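Local coordinates for uncharacterized protein (Ruminococcus gnavus, PDB 4QAN) that is of unknown function but adopts a cystatin-like fold, as a divergent member of the NTF2-like superfamily, and can bind a metal ion, at residues Val8-Glu13 and Thr246-Asp251. Sequence-based numbering, arbitrary orientation.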
ATOM      1  N   VAL A   8      18.071   2.923  -1.743  1.00 54.56           N
ATOM      2  CA  VAL A   8      17.083   3.995  -1.764  1.00 49.07           C
ATOM      3  C   VAL A   8      16.167   3.916  -0.541  1.00 42.82           C
ATOM      4  O   VAL A   8      15.110   4.532  -0.514  1.00 40.00           O
ATOM      5  CB  VAL A   8      16.276   3.999  -3.083  1.00 50.63           C
ATOM      6  CG1 VAL A   8      17.220   4.148  -4.267  1.00 55.30           C
ATOM      7  CG2 VAL A   8      15.429   2.744  -3.248  1.00 44.89           C
ATOM      8  N   LEU A   9      16.612   3.180   0.478  1.00 41.06           N
ATOM      9  CA  LEU A   9      15.868   2.996   1.711  1.00 41.28           C
ATOM     10  C   LEU A   9      16.336   3.910   2.835  1.00 39.72           C
ATOM     11  O   LEU A   9      17.528   4.049   3.097  1.00 39.88           O
ATOM     12  CB  LEU A   9      15.981   1.546   2.198  1.00 43.29           C
ATOM     13  CG  LEU A   9      15.328   0.465   1.335  1.00 46.10           C
ATOM     14  CD1 LEU A   9      15.243  -0.834   2.127  1.00 48.37           C
ATOM     15  CD2 LEU A   9      13.939   0.889   0.855  1.00 47.66           C
ATOM     16  N   ASN A  10      15.361   4.507   3.514  1.00 39.06           N
ATOM     17  CA  ASN A  10      15.593   5.272   4.716  1.00 37.20           C
ATOM     18  C   ASN A  10      15.446   4.297   5.865  1.00 37.30           C
ATOM     19  O   ASN A  10      14.328   3.937   6.252  1.00 36.61           O
ATOM     20  CB  ASN A  10      14.565   6.400   4.813  1.00 38.83           C
ATOM     21  CG  ASN A  10      14.781   7.300   6.010  1.00 42.34           C
ATOM     22  OD1 ASN A  10      15.602   7.019   6.875  1.00 40.56           O
ATOM     23  ND2 ASN A  10      14.018   8.393   6.073  1.00 45.68           N
ATOM     24  N   VAL A  11      16.577   3.833   6.379  1.00 36.98           N
ATOM     25  CA  VAL A  11      16.568   2.967   7.547  1.00 38.15           C
ATOM     26  C   VAL A  11      16.374   3.906   8.733  1.00 40.58           C
ATOM     27  O   VAL A  11      17.331   4.420   9.301  1.00 39.73           O
ATOM     28  CB  VAL A  11      17.863   2.136   7.689  1.00 39.56           C
ATOM     29  CG1 VAL A  11      17.705   1.088   8.792  1.00 38.56           C
ATOM     30  CG2 VAL A  11      18.211   1.450   6.373  1.00 39.68           C
ATOM     31  N   THR A  12      15.114   4.155   9.071  1.00 42.26           N
ATOM     32  CA  THR A  12      14.761   5.129  10.102  1.00 41.00           C
ATOM     33  C   THR A  12      15.263   4.647  11.460  1.00 43.48           C
ATOM     34  O   THR A  12      15.626   3.480  11.599  1.00 47.90           O
ATOM     35  CB  THR A  12      13.236   5.322  10.186  1.00 37.99           C
ATOM     36  OG1 THR A  12      12.624   4.111  10.636  1.00 36.65           O
ATOM     37  CG2 THR A  12      12.648   5.698   8.845  1.00 38.16           C
ATOM     38  N   GLU A  13      15.260   5.534  12.457  1.00 46.26           N
ATOM     39  CA  GLU A  13      15.658   5.178  13.825  1.00 51.25           C
ATOM     40  C   GLU A  13      14.882   3.967  14.341  1.00 49.74           C
ATOM     41  O   GLU A  13      15.460   3.074  14.953  1.00 50.85           O
ATOM     42  CB  GLU A  13      15.461   6.361  14.788  1.00 58.28           C
ATOM     43  CG  GLU A  13      16.559   7.413  14.724  1.00 68.54           C
ATOM     44  CD  GLU A  13      16.204   8.704  15.457  1.00 81.33           C
ATOM     45  OE1 GLU A  13      15.316   8.688  16.345  1.00 74.79           O
ATOM     46  OE2 GLU A  13      16.824   9.749  15.144  1.00 89.13           O
ATOM     47  N   THR A 246       9.311  13.270  -1.228  1.00 40.97           N
ATOM     48  CA  THR A 246       9.732  14.665  -1.090  1.00 45.09           C
ATOM     49  C   THR A 246      10.409  14.989   0.226  1.00 42.54           C
ATOM     50  O   THR A 246      11.076  16.007   0.320  1.00 45.07           O
ATOM     51  CB  THR A 246       8.549  15.622  -1.201  1.00 48.88           C
ATOM     52  OG1 THR A 246       7.571  15.260  -0.221  1.00 43.98           O
ATOM     53  CG2 THR A 246       7.963  15.591  -2.630  1.00 57.15           C
ATOM     54  N   GLU A 247      10.236  14.158   1.246  1.00 42.77           N
ATOM     55  CA  GLU A 247      10.942  14.386   2.503  1.00 45.50           C
ATOM     56  C   GLU A 247      11.551  13.121   3.049  1.00 42.14           C
ATOM     57  O   GLU A 247      11.051  12.027   2.812  1.00 42.42           O
ATOM     58  CB  GLU A 247      10.002  14.968   3.558  1.00 51.80           C
ATOM     59  CG  GLU A 247       9.374  16.305   3.197  1.00 65.35           C
ATOM     60  CD  GLU A 247      10.374  17.453   3.128  1.00 74.07           C
ATOM     61  OE1 GLU A 247      11.540  17.277   3.558  1.00 80.30           O
ATOM     62  OE2 GLU A 247       9.987  18.542   2.639  1.00 74.43           O
ATOM     63  N   SER A 248      12.651  13.296   3.770  1.00 44.21           N
ATOM     64  CA  SER A 248      13.206  12.282   4.642  1.00 46.00           C
ATOM     65  C   SER A 248      12.734  12.581   6.068  1.00 49.26           C
ATOM     66  O   SER A 248      12.064  13.594   6.319  1.00 48.54           O
ATOM     67  CB  SER A 248      14.726  12.303   4.570  1.00 48.60           C
ATOM     68  OG  SER A 248      15.286  11.222   5.289  1.00 62.25           O
ATOM     69  N   SER A 249      13.076  11.701   6.996  1.00 42.89           N
ATOM     70  CA  SER A 249      12.780  11.912   8.409  1.00 42.05           C
ATOM     71  C   SER A 249      13.739  11.086   9.226  1.00 41.41           C
ATOM     72  O   SER A 249      14.269  10.068   8.765  1.00 41.92           O
ATOM     73  CB  SER A 249      11.328  11.532   8.757  1.00 41.78           C
ATOM     74  OG  SER A 249      11.023  10.204   8.355  1.00 42.10           O
ATOM     75  N   GLN A 250      13.980  11.524  10.441  1.00 40.88           N
ATOM     76  CA  GLN A 250      14.888  10.797  11.314  1.00 44.99           C
ATOM     77  C   GLN A 250      14.227   9.471  11.668  1.00 42.21           C
ATOM     78  O   GLN A 250      14.792   8.414  11.444  1.00 42.63           O
ATOM     79  CB  GLN A 250      15.210  11.613  12.566  1.00 48.48           C
ATOM     80  CG  GLN A 250      15.860  12.962  12.285  1.00 52.28           C
ATOM     81  CD  GLN A 250      17.058  12.872  11.336  1.00 55.81           C
ATOM     82  OE1 GLN A 250      18.042  12.175  11.615  1.00 53.11           O
ATOM     83  NE2 GLN A 250      16.984  13.590  10.214  1.00 53.57           N
ATOM     84  N   ASP A 251      12.997   9.541  12.163  1.00 41.96           N
ATOM     85  CA  ASP A 251      12.269   8.359  12.589  1.00 39.54           C
ATOM     86  C   ASP A 251      11.188   7.981  11.581  1.00 40.55           C
ATOM     87  O   ASP A 251      10.932   8.709  10.603  1.00 40.66           O
ATOM     88  CB  ASP A 251      11.668   8.616  13.971  1.00 40.74           C
ATOM     89  CG  ASP A 251      11.385   7.342  14.736  1.00 41.64           C
ATOM     90  OD1 ASP A 251      11.595   6.232  14.197  1.00 41.77           O
ATOM     91  OD2 ASP A 251      10.939   7.455  15.880  1.00 42.11           O
TER
HETATM   92  O   HOH W   1      12.243   9.234   3.895  1.00 41.24           O
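Two irregular loops run side by side at the surface here, with Asn10 and Glu13 of 8-13 each donating an N-H to a backbone carbonyl of 246-251. The carboxamide of Asn10 makes the one side-chain hydrogen bond between the two segments: with CG anti to the backbone N (chi1 -177°), the side chain reaches across and ND2 meets Ser249 O at 3.2 Å. The bond is nearly straight (170°), lies in the amide plane and lands on a carbonyl lone pair. ND2 also donates a hydrogen bond to a water 2.9 Å away, which in turn donates to Glu247 O. Ser248 OG sits beside ND2 as well, but the angle is too poor for a bond. Without the amide, as with an alanine here, Ser249 O is likely to lose this donor and the bridging water its link to 8-13. In the fold, the contact joins the loop between helices 2-6 and 27-39 to the one leading from helix 237-242 into helix 254-275, so the N-terminal region is tied to a part of the chain more than 230 residues later. Beyond the inverse gamma turn centred on Val11, Glu13 N binds Gln250 O at 3.1 Å. Thr12 packs CB against Asp251 C (3.6 Å), its OG1 being bonded to Thr252 OG1. Within 246-251, Ser249 OG donates to Asp251 O at 2.7 Å, while Asp251 OD1 pairs with Ser14 OG.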